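Local atomic coordinates of putative poly(3-hydroxybutyrate) depolymerase LpqC (Bordetella parapertussis 12822, PDB entry 3D0K), a protein that is probably an alpha/beta-hydrolase that cleaves the ester bonds of poly(3-hydroxybutyrate) or related esters. Residues Arg156-Gln161 with Tyr206-Leu211; Phe166-Ala171 with Ser282-Gly287. All coordinates share one frame; numbering follows the deposited sequence.

Contact 1 of 2, residues Arg156-Gln161 with Tyr206-Leu211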
loop_
_atom_site.group_PDB
_atom_site.type_symbol
_atom_site.label_atom_id
_atom_site.label_comp_id
_atom_site.label_asym_id
_atom_site.label_seq_id
_atom_site.Cartn_x
_atom_site.Cartn_y
_atom_site.Cartn_z
ATOM N N ARG A 156 2.295 6.054 3.652
ATOM C CA ARG A 156 2.422 6.400 5.083
ATOM C C ARG A 156 3.125 5.238 5.803
ATOM O O ARG A 156 3.831 5.469 6.759
ATOM C CB ARG A 156 1.068 6.663 5.707
ATOM C CG ARG A 156 0.479 7.975 5.147
ATOM C CD ARG A 156 -0.835 8.369 5.777
ATOM N NE ARG A 156 -1.249 9.599 5.060
ATOM C CZ ARG A 156 -2.479 9.905 4.661
ATOM N NH1 ARG A 156 -3.512 9.119 4.945
ATOM N NH2 ARG A 156 -2.693 11.041 3.986
ATOM N N LEU A 157 2.918 4.017 5.320
ATOM C CA LEU A 157 3.661 2.862 5.798
ATOM C C LEU A 157 5.165 3.099 5.527
ATOM O O LEU A 157 6.032 2.936 6.417
ATOM C CB LEU A 157 3.136 1.598 5.097
ATOM C CG LEU A 157 3.803 0.253 5.450
ATOM C CD1 LEU A 157 2.874 -0.908 5.151
ATOM C CD2 LEU A 157 5.203 -0.004 4.788
HETATM N N MSE A 158 5.462 3.512 4.307
HETATM C CA MSE A 158 6.847 3.826 3.914
HETATM C C MSE A 158 7.454 4.974 4.706
HETATM O O MSE A 158 8.673 4.982 4.908
HETATM C CB MSE A 158 6.980 4.032 2.395
HETATM C CG MSE A 158 6.638 2.701 1.608
HETATM SE SE MSE A 158 7.668 1.140 2.166
HETATM C CE MSE A 158 9.256 1.720 1.157
ATOM N N SER A 159 6.630 5.929 5.153
ATOM C CA SER A 159 7.104 7.039 5.961
ATOM C C SER A 159 7.430 6.679 7.407
ATOM O O SER A 159 8.058 7.460 8.113
ATOM C CB SER A 159 6.018 8.121 6.018
ATOM O OG SER A 159 5.643 8.500 4.712
ATOM N N SER A 160 6.917 5.553 7.870
ATOM C CA SER A 160 6.916 5.247 9.313
ATOM C C SER A 160 7.510 3.899 9.685
ATOM O O SER A 160 7.831 3.694 10.852
ATOM C CB SER A 160 5.507 5.358 9.899
ATOM O OG SER A 160 4.686 4.323 9.358
ATOM N N GLN A 161 7.712 3.004 8.707
ATOM C CA GLN A 161 8.103 1.594 8.990
ATOM C C GLN A 161 9.442 1.202 8.360
ATOM O O GLN A 161 9.841 1.795 7.349
ATOM C CB GLN A 161 7.007 0.607 8.496
ATOM C CG GLN A 161 5.567 0.959 8.987
ATOM C CD GLN A 161 5.462 0.857 10.512
ATOM O OE1 GLN A 161 5.990 -0.108 11.108
ATOM N NE2 GLN A 161 4.841 1.868 11.156
ATOM N N TYR A 206 14.001 5.602 -1.007
ATOM C CA TYR A 206 13.401 4.357 -1.463
ATOM C C TYR A 206 12.870 4.540 -2.890
ATOM O O TYR A 206 12.281 5.581 -3.197
ATOM C CB TYR A 206 12.286 3.890 -0.507
ATOM C CG TYR A 206 11.909 2.414 -0.813
ATOM C CD1 TYR A 206 10.995 2.114 -1.813
ATOM C CD2 TYR A 206 12.525 1.341 -0.131
ATOM C CE1 TYR A 206 10.677 0.815 -2.136
ATOM C CE2 TYR A 206 12.202 0.010 -0.444
ATOM C CZ TYR A 206 11.260 -0.236 -1.453
ATOM O OH TYR A 206 10.914 -1.541 -1.766
ATOM N N PRO A 207 13.069 3.544 -3.769
ATOM C CA PRO A 207 12.525 3.689 -5.147
ATOM C C PRO A 207 11.000 3.454 -5.276
ATOM O O PRO A 207 10.552 2.622 -6.087
ATOM C CB PRO A 207 13.328 2.653 -5.937
ATOM C CG PRO A 207 13.497 1.510 -4.920
ATOM C CD PRO A 207 13.830 2.283 -3.601
HETATM N N MSE A 208 10.215 4.182 -4.502
HETATM C CA MSE A 208 8.785 4.011 -4.504
HETATM C C MSE A 208 8.242 4.532 -5.822
HETATM O O MSE A 208 8.696 5.567 -6.245
HETATM C CB MSE A 208 8.177 4.876 -3.358
HETATM C CG MSE A 208 6.671 4.712 -3.324
HETATM SE SE MSE A 208 6.002 5.483 -1.608
HETATM C CE MSE A 208 7.322 4.540 -0.573
ATOM N N THR A 209 7.270 3.840 -6.442
ATOM C CA THR A 209 6.534 4.362 -7.612
ATOM C C THR A 209 5.252 5.026 -7.107
ATOM O O THR A 209 4.471 4.443 -6.329
ATOM C CB THR A 209 6.138 3.234 -8.602
ATOM O OG1 THR A 209 7.308 2.534 -9.004
ATOM C CG2 THR A 209 5.437 3.774 -9.849
ATOM N N ILE A 210 5.026 6.242 -7.581
ATOM C CA ILE A 210 3.749 6.869 -7.436
ATOM C C ILE A 210 3.054 6.647 -8.742
ATOM O O ILE A 210 3.519 7.152 -9.783
ATOM C CB ILE A 210 3.889 8.355 -7.163
ATOM C CG1 ILE A 210 4.710 8.557 -5.860
ATOM C CG2 ILE A 210 2.501 9.024 -7.186
ATOM C CD1 ILE A 210 5.398 10.010 -5.873
ATOM N N LEU A 211 1.973 5.847 -8.727
ATOM C CA LEU A 211 1.312 5.485 -9.989
ATOM C C LEU A 211 0.021 6.295 -10.093
ATOM O O LEU A 211 -0.889 6.145 -9.243
ATOM C CB LEU A 211 1.002 4.010 -10.053
ATOM C CG LEU A 211 0.617 3.320 -11.352
ATOM C CD1 LEU A 211 1.731 3.394 -12.447
ATOM C CD2 LEU A 211 0.292 1.813 -11.095
#
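The side chain of M158, a selenomethionine, leaves its helix with CG anti to the carbonyl carbon (chi1 -64°), then bends at both chi2 and chi3, and this curl delivers the methyl CE to the ring of Y206. Y206, its CG anti to its own backbone N (chi1 -166°), presents a ring face there. M158 CE sits almost over the centre, 3.3 Å from the Y206 ring centroid, in a CH-pi contact; its nearest ring atom is Y206 CG, 3.4 Å from M158 CE. Selenium follows behind on nearly the same normal, with M158 SE 5.1 Å from the Y206 centroid, the selenium version of a Met-aromatic contact. P207 CD covers the opposite face nearer the rim. In this alpha/beta-hydrolase-like sandwich the contact joins M158 of helix 149-160 to the turn leading into strand 209-213, an inverse gamma turn centred on P207. M208, also a selenomethionine, points toward the helix from the same turn, but how closely it meets M158 is doubtful in the model. The Y206 hydroxyl bonds to F166 O, and H163 meets the tyrosine ring edge-to-face. V169 of strand 168-172 touches both M158 and Y206.

Contact 2 of 2, residues Phe166-Ala171 with Ser282-Gly287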
loop_
_atom_site.group_PDB
_atom_site.type_symbol
_atom_site.label_atom_id
_atom_site.label_comp_id
_atom_site.label_asym_id
_atom_site.label_seq_id
_atom_site.Cartn_x
_atom_site.Cartn_y
_atom_site.Cartn_z
ATOM N N PHE A 166 10.484 -5.083 2.015
ATOM C CA PHE A 166 9.873 -4.739 0.734
ATOM C C PHE A 166 10.861 -4.541 -0.406
ATOM O O PHE A 166 11.753 -3.682 -0.334
ATOM C CB PHE A 166 8.987 -3.485 0.886
ATOM C CG PHE A 166 8.043 -3.583 2.054
ATOM C CD1 PHE A 166 8.331 -2.922 3.264
ATOM C CD2 PHE A 166 6.914 -4.385 1.966
ATOM C CE1 PHE A 166 7.467 -3.031 4.344
ATOM C CE2 PHE A 166 6.030 -4.532 3.052
ATOM C CZ PHE A 166 6.306 -3.838 4.247
ATOM N N HIS A 167 10.697 -5.346 -1.449
ATOM C CA HIS A 167 11.496 -5.234 -2.686
ATOM C C HIS A 167 11.048 -4.109 -3.657
ATOM O O HIS A 167 11.873 -3.460 -4.338
ATOM C CB HIS A 167 11.435 -6.566 -3.410
ATOM C CG HIS A 167 12.092 -6.559 -4.749
ATOM N ND1 HIS A 167 13.464 -6.553 -4.905
ATOM C CD2 HIS A 167 11.563 -6.556 -5.999
ATOM C CE1 HIS A 167 13.753 -6.548 -6.198
ATOM N NE2 HIS A 167 12.614 -6.545 -6.880
ATOM N N ALA A 168 9.742 -3.882 -3.718
ATOM C CA ALA A 168 9.162 -2.842 -4.584
ATOM C C ALA A 168 7.883 -2.381 -3.947
ATOM O O ALA A 168 7.179 -3.181 -3.303
ATOM C CB ALA A 168 8.866 -3.397 -5.995
ATOM N N VAL A 169 7.547 -1.097 -4.139
ATOM C CA VAL A 169 6.402 -0.468 -3.506
ATOM C C VAL A 169 5.815 0.556 -4.498
ATOM O O VAL A 169 6.535 1.373 -5.080
ATOM C CB VAL A 169 6.758 0.279 -2.184
ATOM C CG1 VAL A 169 5.485 0.968 -1.582
ATOM C CG2 VAL A 169 7.408 -0.721 -1.153
ATOM N N THR A 170 4.518 0.447 -4.693
ATOM C CA THR A 170 3.750 1.349 -5.545
ATOM C C THR A 170 2.498 1.860 -4.828
ATOM O O THR A 170 1.675 1.075 -4.338
ATOM C CB THR A 170 3.342 0.636 -6.810
ATOM O OG1 THR A 170 4.511 0.317 -7.553
ATOM C CG2 THR A 170 2.403 1.547 -7.664
ATOM N N ALA A 171 2.328 3.195 -4.815
ATOM C CA ALA A 171 1.123 3.766 -4.283
ATOM C C ALA A 171 0.356 4.353 -5.462
ATOM O O ALA A 171 0.881 5.172 -6.207
ATOM C CB ALA A 171 1.443 4.866 -3.249
ATOM N N SER A 282 1.731 -5.329 -14.772
ATOM C CA SER A 282 2.455 -5.245 -16.035
ATOM C C SER A 282 3.832 -4.579 -15.854
ATOM O O SER A 282 4.821 -5.033 -16.400
ATOM C CB SER A 282 1.631 -4.455 -17.087
ATOM O OG SER A 282 2.329 -4.419 -18.339
ATOM N N LEU A 283 3.885 -3.495 -15.091
ATOM C CA LEU A 283 5.112 -2.772 -14.912
ATOM C C LEU A 283 6.123 -3.627 -14.129
ATOM O O LEU A 283 7.304 -3.678 -14.487
ATOM C CB LEU A 283 4.838 -1.446 -14.181
ATOM C CG LEU A 283 4.216 -0.360 -15.027
ATOM C CD1 LEU A 283 3.617 0.701 -14.058
ATOM C CD2 LEU A 283 5.256 0.210 -16.074
ATOM N N TRP A 284 5.640 -4.332 -13.100
ATOM C CA TRP A 284 6.485 -5.120 -12.216
ATOM C C TRP A 284 6.896 -6.440 -12.833
ATOM O O TRP A 284 8.029 -6.893 -12.666
ATOM C CB TRP A 284 5.714 -5.450 -10.925
ATOM C CG TRP A 284 5.720 -4.375 -9.899
ATOM C CD1 TRP A 284 6.564 -3.284 -9.834
ATOM C CD2 TRP A 284 4.886 -4.314 -8.753
ATOM N NE1 TRP A 284 6.274 -2.538 -8.707
ATOM C CE2 TRP A 284 5.255 -3.155 -8.019
ATOM C CE3 TRP A 284 3.852 -5.143 -8.246
ATOM C CZ2 TRP A 284 4.660 -2.825 -6.783
ATOM C CZ3 TRP A 284 3.212 -4.758 -7.043
ATOM C CH2 TRP A 284 3.634 -3.632 -6.324
ATOM N N PHE A 285 5.968 -7.102 -13.486
ATOM C CA PHE A 285 6.260 -8.464 -13.912
ATOM C C PHE A 285 6.415 -8.679 -15.390
ATOM O O PHE A 285 7.055 -9.634 -15.784
ATOM C CB PHE A 285 5.272 -9.438 -13.303
ATOM C CG PHE A 285 5.246 -9.360 -11.812
ATOM C CD1 PHE A 285 6.367 -9.734 -11.053
ATOM C CD2 PHE A 285 4.149 -8.825 -11.165
ATOM C CE1 PHE A 285 6.366 -9.615 -9.674
ATOM C CE2 PHE A 285 4.129 -8.698 -9.757
ATOM C CZ PHE A 285 5.238 -9.099 -9.001
ATOM N N ASP A 286 5.841 -7.797 -16.205
ATOM C CA ASP A 286 6.168 -7.775 -17.649
ATOM C C ASP A 286 7.217 -6.731 -18.032
ATOM O O ASP A 286 7.659 -6.686 -19.188
ATOM C CB ASP A 286 4.918 -7.522 -18.484
ATOM C CG ASP A 286 3.957 -8.674 -18.444
ATOM O OD1 ASP A 286 4.373 -9.759 -18.005
ATOM O OD2 ASP A 286 2.803 -8.513 -18.905
ATOM N N GLY A 287 7.565 -5.858 -17.096
ATOM C CA GLY A 287 8.553 -4.819 -17.318
ATOM C C GLY A 287 8.125 -3.763 -18.322
ATOM O O GLY A 287 8.949 -3.202 -19.024
HETATM O O HOH W 1 7.527 0.025 -7.706
#
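The indole of W284 meets strand 168-171 along its NE1-CZ2 side. A water lies at the indole edge, in the ring plane, and accepts the NE1 hydrogen bond at 3.0 Å from W284 NE1. A168 CB and T170 OG1 both approach obliquely, while the carbonyl carbon of V169 is near the ring plane at the edge. On the helix itself, W284 CB lies over one face of the F285 ring, toward the rim.

A168 CB is 3.8 Å from W284 NE1, an apolar neighbour beside a polar atom that has its partner in the water. T170 comes closer, OG1 being 3.2 Å from W284 CZ2. With chi1 at -65°, OG1 stands beside the backbone N and anti to the carbonyl carbon, where it can meet both the indole and the water. That water donates to V169 O, at 3.1 Å from it, and also bonds T170 OG1 at 3.0 Å. Three groups from strand and helix therefore grip one water, which gives the indole N-H a polar link to the strand and probably limits how the ring can rotate.

The short segments of strand and helix run nearly antiparallel, at 159°, with axes 10.9 Å apart. This is a helix laid on one side of the central sheet of an alpha-beta-alpha sandwich, while the CB of V169 points away from helix 282-286, and its side chain touches helix 149-160 on the other side of the sheet. Around W284, Y143 and F145 of the neighbouring strand 142-147 and W74 from a loop complete the packing, and L283 of helix 273-286 reaches L211 on strand 209-213.

Overall arrangement
Following the chain from the N terminus, helix 149-160 is the first element that takes part; it leads into strand 168-172, so 156-161 of contact 1 precedes 166-171 of contact 2. The chain then passes through helix 197-205 to 206-211, where contact 1 closes a loop of 44 residues. It continues through strand 262-266 to 282-287, where contact 2 closes a loop of 110. The segments alternate, so the two loops cross. Strands 168-172 and 209-213 are parallel neighbours in the sheet; contact 1 joins the turn entering strand 209-213 to helix 149-160, and contact 2 joins strand 168-172 to helix 273-286. The contact centres lie about 13 Å apart, linked by the probable hydrogen bond L211 N to A171 O.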